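Local atomic coordinates of N-acetyltransferase (Staphylococcus aureus subsp. aureus, PDB entry 4LUA), a protein that probably transfers an acetyl group from acetyl-coenzyme A to an amine, as other GNAT-superfamily N-acetyltransferases do. Residues Q31-Q37 against I150-F155; I107-R111 against F161-I165. One frame throughout, in Å; residues are numbered along the deposited sequence.

Overall arrangement
After strand 6-9 and helix 15-25 the chain supplies loop 31-37, which leads to helix 41-48. Strands 55-62, 65-75 and 83-91 follow, then helix 96-112, whose C-terminal part gives 107-111. Strand 117-123, helix 127-135 and strand 139-150 lead to the hairpin turn 150-155, which closes contact 1 on the early loop; contact 2 closes later, as 161-165 returns to the helix. The segments therefore alternate, and the two closures cross. Both use strand 153-163, near its beginning and its end, and their centres lie about 28 Å apart on opposite sides of the chain's centre. Contact 1 ties the hairpin to the interhelical loop, and contact 2 ties the three-stranded sheet 117-123/153-163/139-150 to helix 96-112.

Contact 1: residues Q31-Q37 against I150-F155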
ATOM      1  N   GLN A  31       2.298   2.066   8.500  1.00 15.19           N
ATOM      2  CA  GLN A  31       1.780   2.817   9.642  1.00 16.42           C
ATOM      3  C   GLN A  31       2.302   2.230  10.947  1.00 17.96           C
ATOM      4  O   GLN A  31       3.428   1.710  10.986  1.00 17.24           O
ATOM      5  CB  GLN A  31       0.256   2.889   9.597  1.00 18.39           C
ATOM      6  CG  GLN A  31      -0.161   3.557   8.302  1.00 18.14           C
ATOM      7  CD  GLN A  31      -1.665   3.652   8.079  1.00 22.03           C
ATOM      8  OE1 GLN A  31      -2.518   3.114   8.829  1.00 23.78           O
ATOM      9  NE2 GLN A  31      -2.003   4.342   6.974  1.00 26.92           N
ATOM     10  N   ASP A  32       1.564   2.349  12.046  1.00 18.43           N
ATOM     11  CA  ASP A  32       2.131   1.946  13.322  1.00 18.72           C
ATOM     12  C   ASP A  32       1.633   0.563  13.758  1.00 19.96           C
ATOM     13  O   ASP A  32       0.555   0.110  13.376  1.00 21.94           O
ATOM     14  CB  ASP A  32       1.733   3.019  14.362  1.00 19.81           C
ATOM     15  CG  ASP A  32       2.230   2.710  15.761  1.00 22.50           C
ATOM     16  OD1 ASP A  32       3.457   2.919  15.990  1.00 23.78           O
ATOM     17  OD2 ASP A  32       1.416   2.316  16.668  1.00 23.13           O
ATOM     18  N   SER A  33       2.440  -0.109  14.569  1.00 19.74           N
ATOM     19  CA  SER A  33       2.127  -1.449  15.061  1.00 21.19           C
ATOM     20  C   SER A  33       0.871  -1.528  15.898  1.00 25.37           C
ATOM     21  O   SER A  33       0.197  -2.577  15.950  1.00 25.33           O
ATOM     22  CB  SER A  33       3.347  -1.964  15.862  1.00 20.58           C
ATOM     23  OG  SER A  33       3.551  -1.257  17.057  1.00 24.49           O
ATOM     24  N   HIS A  34       0.543  -0.432  16.560  1.00 23.67           N
ATOM     25  CA  HIS A  34      -0.726  -0.403  17.280  1.00 25.82           C
ATOM     26  C   HIS A  34      -1.769   0.495  16.604  1.00 26.46           C
ATOM     27  O   HIS A  34      -2.970   0.163  16.611  1.00 32.48           O
ATOM     28  CB  HIS A  34      -0.520   0.070  18.689  1.00 26.65           C
ATOM     29  CG  HIS A  34      -1.793   0.090  19.479  1.00 28.91           C
ATOM     30  ND1 HIS A  34      -2.359   1.259  19.918  1.00 32.62           N
ATOM     31  CD2 HIS A  34      -2.629  -0.906  19.869  1.00 30.45           C
ATOM     32  CE1 HIS A  34      -3.479   0.993  20.573  1.00 31.92           C
ATOM     33  NE2 HIS A  34      -3.674  -0.315  20.547  1.00 37.24           N
ATOM     34  N   TYR A  35      -1.326   1.630  16.056  1.00 25.39           N
ATOM     35  CA  TYR A  35      -2.265   2.546  15.387  1.00 26.35           C
ATOM     36  C   TYR A  35      -2.168   2.403  13.868  1.00 24.63           C
ATOM     37  O   TYR A  35      -1.174   2.773  13.275  1.00 23.77           O
ATOM     38  CB  TYR A  35      -1.989   3.983  15.773  1.00 26.64           C
ATOM     39  CG  TYR A  35      -2.168   4.248  17.255  1.00 27.09           C
ATOM     40  CD1 TYR A  35      -3.441   4.371  17.818  1.00 29.28           C
ATOM     41  CD2 TYR A  35      -1.051   4.399  18.096  1.00 28.94           C
ATOM     42  CE1 TYR A  35      -3.591   4.647  19.158  1.00 30.63           C
ATOM     43  CE2 TYR A  35      -1.210   4.679  19.438  1.00 27.69           C
ATOM     44  CZ  TYR A  35      -2.463   4.788  19.954  1.00 29.81           C
ATOM     45  OH  TYR A  35      -2.637   5.064  21.294  1.00 31.28           O
ATOM     46  N   SER A  36      -3.209   1.827  13.261  1.00 25.70           N
ATOM     47  CA  SER A  36      -3.343   1.731  11.789  1.00 24.90           C
ATOM     48  C   SER A  36      -4.780   2.044  11.447  1.00 26.65           C
ATOM     49  O   SER A  36      -5.702   1.792  12.230  1.00 29.75           O
ATOM     50  CB  SER A  36      -2.989   0.331  11.204  1.00 24.28           C
ATOM     51  OG  SER A  36      -1.596   0.176  11.162  1.00 25.04           O
ATOM     52  N   GLN A  37      -4.983   2.600  10.253  1.00 28.89           N
ATOM     53  CA  GLN A  37      -6.315   3.080   9.942  1.00 34.32           C
ATOM     54  C   GLN A  37      -7.209   1.874   9.681  1.00 34.93           C
ATOM     55  O   GLN A  37      -6.782   0.851   9.091  1.00 30.79           O
ATOM     56  CB  GLN A  37      -6.313   4.065   8.761  1.00 43.73           C
ATOM     57  CG  GLN A  37      -6.050   3.430   7.399  1.00 53.10           C
ATOM     58  CD  GLN A  37      -5.251   4.358   6.462  1.00 55.04           C
ATOM     59  OE1 GLN A  37      -4.492   3.886   5.598  1.00 38.97           O
ATOM     60  NE2 GLN A  37      -5.421   5.679   6.632  1.00 54.50           N
ATOM     61  N   ILE A 150      -4.901   8.896  12.740  1.00 25.32           N
ATOM     62  CA  ILE A 150      -5.373   7.521  12.875  1.00 24.96           C
ATOM     63  C   ILE A 150      -6.186   7.451  14.129  1.00 29.97           C
ATOM     64  O   ILE A 150      -5.653   7.496  15.239  1.00 32.22           O
ATOM     65  CB  ILE A 150      -4.181   6.537  12.900  1.00 32.31           C
ATOM     66  CG1 ILE A 150      -3.401   6.641  11.580  1.00 33.76           C
ATOM     67  CG2 ILE A 150      -4.659   5.095  13.164  1.00 29.75           C
ATOM     68  CD1 ILE A 150      -1.961   5.984  11.588  1.00 34.78           C
ATOM     69  N   GLY A 151      -7.506   7.377  13.955  1.00 30.10           N
ATOM     70  CA  GLY A 151      -8.424   7.451  15.068  1.00 31.59           C
ATOM     71  C   GLY A 151      -8.348   8.869  15.567  1.00 38.39           C
ATOM     72  O   GLY A 151      -8.622   9.791  14.802  1.00 35.35           O
ATOM     73  N   ASN A 152      -7.932   9.044  16.823  1.00 38.28           N
ATOM     74  CA  ASN A 152      -7.720  10.365  17.365  1.00 36.74           C
ATOM     75  C   ASN A 152      -6.222  10.663  17.580  1.00 35.48           C
ATOM     76  O   ASN A 152      -5.862  11.454  18.443  1.00 38.82           O
ATOM     77  CB  ASN A 152      -8.464  10.518  18.697  1.00 41.78           C
ATOM     78  CG  ASN A 152      -8.592  11.970  19.118  1.00 54.93           C
ATOM     79  OD1 ASN A 152      -8.475  12.878  18.276  1.00 56.75           O
ATOM     80  ND2 ASN A 152      -8.792  12.206  20.421  1.00 55.81           N
ATOM     81  N   THR A 153      -5.351  10.008  16.835  1.00 32.70           N
ATOM     82  CA  THR A 153      -3.918  10.104  17.081  1.00 32.15           C
ATOM     83  C   THR A 153      -3.214  10.524  15.775  1.00 29.14           C
ATOM     84  O   THR A 153      -3.250   9.777  14.759  1.00 27.03           O
ATOM     85  CB  THR A 153      -3.350   8.710  17.529  1.00 31.96           C
ATOM     86  OG1 THR A 153      -4.018   8.259  18.737  1.00 33.29           O
ATOM     87  CG2 THR A 153      -1.811   8.801  17.764  1.00 35.96           C
ATOM     88  N   TYR A 154      -2.589  11.706  15.789  1.00 29.79           N
ATOM     89  CA  TYR A 154      -1.811  12.158  14.625  1.00 30.32           C
ATOM     90  C   TYR A 154      -0.440  11.522  14.559  1.00 28.64           C
ATOM     91  O   TYR A 154       0.214  11.285  15.613  1.00 28.59           O
ATOM     92  CB  TYR A 154      -1.558  13.670  14.698  1.00 35.90           C
ATOM     93  CG  TYR A 154      -2.737  14.538  14.342  1.00 37.98           C
ATOM     94  CD1 TYR A 154      -3.491  15.159  15.340  1.00 45.20           C
ATOM     95  CD2 TYR A 154      -3.090  14.748  13.010  1.00 36.36           C
ATOM     96  CE1 TYR A 154      -4.567  15.946  15.023  1.00 46.90           C
ATOM     97  CE2 TYR A 154      -4.182  15.549  12.692  1.00 45.82           C
ATOM     98  CZ  TYR A 154      -4.912  16.133  13.699  1.00 49.94           C
ATOM     99  OH  TYR A 154      -5.997  16.927  13.388  1.00 58.92           O
ATOM    100  N   PHE A 155       0.026  11.332  13.320  1.00 23.37           N
ATOM    101  CA  PHE A 155       1.410  10.907  13.082  1.00 21.40           C
ATOM    102  C   PHE A 155       2.082  11.785  12.057  1.00 20.73           C
ATOM    103  O   PHE A 155       1.457  12.216  11.051  1.00 22.42           O
ATOM    104  CB  PHE A 155       1.475   9.451  12.599  1.00 22.89           C
ATOM    105  CG  PHE A 155       1.094   8.442  13.672  1.00 23.34           C
ATOM    106  CD1 PHE A 155      -0.225   8.141  13.914  1.00 29.93           C
ATOM    107  CD2 PHE A 155       2.068   7.813  14.428  1.00 28.46           C
ATOM    108  CE1 PHE A 155      -0.583   7.216  14.923  1.00 31.13           C
ATOM    109  CE2 PHE A 155       1.722   6.889  15.407  1.00 34.18           C
ATOM    110  CZ  PHE A 155       0.395   6.592  15.641  1.00 31.61           C
TER
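The Tyr35 ring is covered on both faces: Thr153 OG1 lies over one, 3.7 Å from CE1, and His34 ND1 sits above the middle of the opposite one. The ring of Phe155 approaches the root of the same tyrosine, with Tyr35 CG at its edge and close to its plane. The two ring planes are inclined at 54° with centroids 5.8 Å apart. A chi1 of -62° sets Tyr35 CG anti to the carbonyl carbon and swings the ring against Thr153; Tyr35 CB, placed by the backbone, meets Phe155 CZ at 3.5 Å. Asp32 CB lies 4.0 Å from Phe155 CE2.

Ile150 meets the loop backbone beside these rings. Its CG2 presses on the backbone of Ser36, 3.5 Å from Ser36 C, and its CD1 reaches Tyr35 O and Gln31 OE1. No hydrogen bond joins the segments. Within the loop, Asp32 OD2 is gripped twice, by His34 N from above the carboxylate plane and by Tyr35 N at its anti lone pair, an Asx turn within a wider Asx motif. Gln31 OE1 accepts Gln37 N at 2.9 Å, and Ser36 OG is bonded to both Asp32 O and Glu28 N, while Gln31 O also accepts Asn126 ND2.

On the hairpin side, Ile150 and Thr153 exchange backbone bonds across a type II' turn, with Gly151 at positive phi. A tight beta hairpin thus rests against the loop joining the first two helices, and in GNAT acetyltransferases these two regions commonly border the acceptor-substrate cleft.

Contact 2: residues I107-R111 against F161-I165; sequences INYAR and FYDLI
Tyr162 holds CG anti to its backbone N (chi1 -174°), projecting the ring from strand 153-163 toward helix 96-112, where Ile107, with its CG2 branch likewise anti to N, lays that methyl over one ring face. This is helix-on-sheet packing of the GNAT fold, between the C-terminal end of the helix and the central strand of the three-stranded antiparallel sheet. The CH-pi contact places Ile107 CG2 4.0 Å from the ring centroid, displaced toward the CE1-CZ rim, while Ile107 CD1 meets the CD2-CE2 side. Phe138 adds an edge-to-face partner to the tyrosine.

Just past the strand, Leu164 directs its isobutyl group toward the helix. Its CD1 abuts Ala110 CB at 3.7 Å, and CD2 reaches Ile107 O and Arg111 CB. Tyr115 and Leu118 also touch this leucine, extending the apolar layer.

Arg111 runs along the outer margin and bends at chi3 (-66°), which turns one guanidinium face toward Leu164 CD2, at a loose distance. A weak bond, 2.9 Å long, runs from Arg111 NH1 to Asn108 OD1. The guanidinium and phenol planes stand 72° apart, and Tyr162 OH lies at the guanidinium edge, 3.4 Å from Arg111 NH2.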
ATOM      1  N   ILE A 107       5.532  -1.035  -9.218  1.00 14.34           N
ATOM      2  CA  ILE A 107       6.439  -0.196 -10.004  1.00 15.52           C
ATOM      3  C   ILE A 107       6.324  -0.540 -11.479  1.00 18.41           C
ATOM      4  O   ILE A 107       6.187   0.368 -12.361  1.00 18.55           O
ATOM      5  CB  ILE A 107       7.901  -0.381  -9.564  1.00 18.67           C
ATOM      6  CG1 ILE A 107       8.111   0.208  -8.168  1.00 19.88           C
ATOM      7  CG2 ILE A 107       8.845   0.320 -10.533  1.00 18.40           C
ATOM      8  CD1 ILE A 107       9.407  -0.334  -7.424  1.00 19.24           C
ATOM      9  N   ASN A 108       6.358  -1.854 -11.820  1.00 18.62           N
ATOM     10  CA  ASN A 108       6.210  -2.156 -13.263  1.00 17.53           C
ATOM     11  C   ASN A 108       4.837  -1.847 -13.859  1.00 18.18           C
ATOM     12  O   ASN A 108       4.728  -1.432 -14.992  1.00 20.43           O
ATOM     13  CB  ASN A 108       6.556  -3.650 -13.539  1.00 23.62           C
ATOM     14  CG  ASN A 108       8.025  -3.917 -13.417  1.00 35.85           C
ATOM     15  OD1 ASN A 108       8.823  -3.306 -14.129  1.00 39.40           O
ATOM     16  ND2 ASN A 108       8.412  -4.808 -12.492  1.00 36.81           N
ATOM     17  N   TYR A 109       3.774  -2.102 -13.091  1.00 18.36           N
ATOM     18  CA  TYR A 109       2.438  -1.763 -13.538  1.00 18.63           C
ATOM     19  C   TYR A 109       2.367  -0.278 -13.857  1.00 17.64           C
ATOM     20  O   TYR A 109       1.838   0.161 -14.898  1.00 19.67           O
ATOM     21  CB  TYR A 109       1.429  -2.180 -12.453  1.00 18.22           C
ATOM     22  CG  TYR A 109       0.033  -1.738 -12.790  1.00 17.66           C
ATOM     23  CD1 TYR A 109      -0.833  -2.601 -13.456  1.00 19.27           C
ATOM     24  CD2 TYR A 109      -0.394  -0.456 -12.427  1.00 17.73           C
ATOM     25  CE1 TYR A 109      -2.111  -2.169 -13.818  1.00 20.73           C
ATOM     26  CE2 TYR A 109      -1.650  -0.000 -12.772  1.00 19.43           C
ATOM     27  CZ  TYR A 109      -2.506  -0.866 -13.464  1.00 21.38           C
ATOM     28  OH  TYR A 109      -3.793  -0.471 -13.821  1.00 29.39           O
ATOM     29  N   ALA A 110       2.884   0.524 -12.949  1.00 17.89           N
ATOM     30  CA  ALA A 110       2.849   1.970 -13.129  1.00 18.41           C
ATOM     31  C   ALA A 110       3.658   2.412 -14.343  1.00 19.63           C
ATOM     32  O   ALA A 110       3.207   3.270 -15.153  1.00 24.69           O
ATOM     33  CB  ALA A 110       3.385   2.621 -11.877  1.00 18.67           C
ATOM     34  N   ARG A 111       4.854   1.856 -14.496  1.00 21.23           N
ATOM     35  CA  ARG A 111       5.675   2.204 -15.656  1.00 22.43           C
ATOM     36  C   ARG A 111       4.940   1.845 -16.949  1.00 27.10           C
ATOM     37  O   ARG A 111       4.914   2.622 -17.899  1.00 31.27           O
ATOM     38  CB  ARG A 111       7.017   1.530 -15.592  1.00 26.32           C
ATOM     39  CG  ARG A 111       7.940   2.101 -16.669  1.00 31.87           C
ATOM     40  CD  ARG A 111       9.251   1.355 -16.712  1.00 38.07           C
ATOM     41  NE  ARG A 111      10.028   1.547 -15.490  1.00 34.07           N
ATOM     42  CZ  ARG A 111      10.143   0.617 -14.541  1.00 29.61           C
ATOM     43  NH1 ARG A 111       9.488  -0.542 -14.681  1.00 36.39           N
ATOM     44  NH2 ARG A 111      10.873   0.857 -13.448  1.00 35.97           N
ATOM     45  N   PHE A 161       9.400   8.834  -3.011  1.00 16.07           N
ATOM     46  CA  PHE A 161       8.904   8.737  -4.376  1.00 16.90           C
ATOM     47  C   PHE A 161       9.775   7.787  -5.172  1.00 19.39           C
ATOM     48  O   PHE A 161      10.974   7.599  -4.879  1.00 21.12           O
ATOM     49  CB  PHE A 161       8.894  10.119  -5.066  1.00 19.16           C
ATOM     50  CG  PHE A 161      10.271  10.645  -5.393  1.00 22.06           C
ATOM     51  CD1 PHE A 161      10.910  10.334  -6.599  1.00 25.49           C
ATOM     52  CD2 PHE A 161      10.930  11.443  -4.459  1.00 31.15           C
ATOM     53  CE1 PHE A 161      12.217  10.828  -6.882  1.00 28.46           C
ATOM     54  CE2 PHE A 161      12.230  11.954  -4.733  1.00 32.31           C
ATOM     55  CZ  PHE A 161      12.860  11.644  -5.940  1.00 35.37           C
ATOM     56  N   TYR A 162       9.193   7.256  -6.265  1.00 17.99           N
ATOM     57  CA  TYR A 162       9.977   6.491  -7.236  1.00 18.86           C
ATOM     58  C   TYR A 162       9.823   7.192  -8.569  1.00 21.05           C
ATOM     59  O   TYR A 162       8.688   7.417  -9.056  1.00 22.68           O
ATOM     60  CB  TYR A 162       9.418   5.038  -7.321  1.00 18.55           C
ATOM     61  CG  TYR A 162      10.257   4.146  -8.196  1.00 18.75           C
ATOM     62  CD1 TYR A 162      10.151   4.200  -9.560  1.00 20.57           C
ATOM     63  CD2 TYR A 162      11.122   3.207  -7.618  1.00 18.01           C
ATOM     64  CE1 TYR A 162      10.942   3.390 -10.360  1.00 21.51           C
ATOM     65  CE2 TYR A 162      11.915   2.391  -8.409  1.00 19.38           C
ATOM     66  CZ  TYR A 162      11.816   2.495  -9.775  1.00 20.59           C
ATOM     67  OH  TYR A 162      12.587   1.699 -10.633  1.00 23.92           O
ATOM     68  N   ASP A 163      10.984   7.448  -9.165  1.00 23.81           N
ATOM     69  CA  ASP A 163      11.120   8.193 -10.400  1.00 25.28           C
ATOM     70  C   ASP A 163      10.816   7.284 -11.561  1.00 25.76           C
ATOM     71  O   ASP A 163      11.709   6.505 -11.967  1.00 30.54           O
ATOM     72  CB  ASP A 163      12.554   8.731 -10.509  1.00 28.51           C
ATOM     73  CG  ASP A 163      12.776   9.536 -11.763  1.00 39.27           C
ATOM     74  OD1 ASP A 163      13.856  10.161 -11.848  1.00 48.07           O
ATOM     75  OD2 ASP A 163      11.897   9.555 -12.664  1.00 37.27           O
ATOM     76  N   LEU A 164       9.627   7.416 -12.172  1.00 27.08           N
ATOM     77  CA  LEU A 164       9.264   6.538 -13.314  1.00 29.37           C
ATOM     78  C   LEU A 164       9.615   7.089 -14.653  1.00 43.98           C
ATOM     79  O   LEU A 164       9.465   6.389 -15.662  1.00 47.11           O
ATOM     80  CB  LEU A 164       7.768   6.220 -13.327  1.00 29.70           C
ATOM     81  CG  LEU A 164       7.240   5.333 -12.212  1.00 30.56           C
ATOM     82  CD1 LEU A 164       5.707   5.429 -12.093  1.00 29.01           C
ATOM     83  CD2 LEU A 164       7.686   3.878 -12.476  1.00 33.88           C
ATOM     84  N   ILE A 165      10.040   8.342 -14.663  1.00 36.65           N
ATOM     85  CA  ILE A 165      10.427   9.015 -15.889  1.00 45.80           C
ATOM     86  C   ILE A 165      11.777   8.472 -16.358  1.00 55.15           C
ATOM     87  O   ILE A 165      11.994   8.212 -17.568  1.00 55.15           O
ATOM     88  CB  ILE A 165      10.453  10.532 -15.628  1.00 45.42           C
ATOM     89  CG1 ILE A 165       9.007  11.068 -15.680  1.00 50.65           C
ATOM     90  CG2 ILE A 165      11.387  11.262 -16.617  1.00 53.66           C
ATOM     91  CD1 ILE A 165       8.688  12.165 -14.713  1.00 47.05           C
TER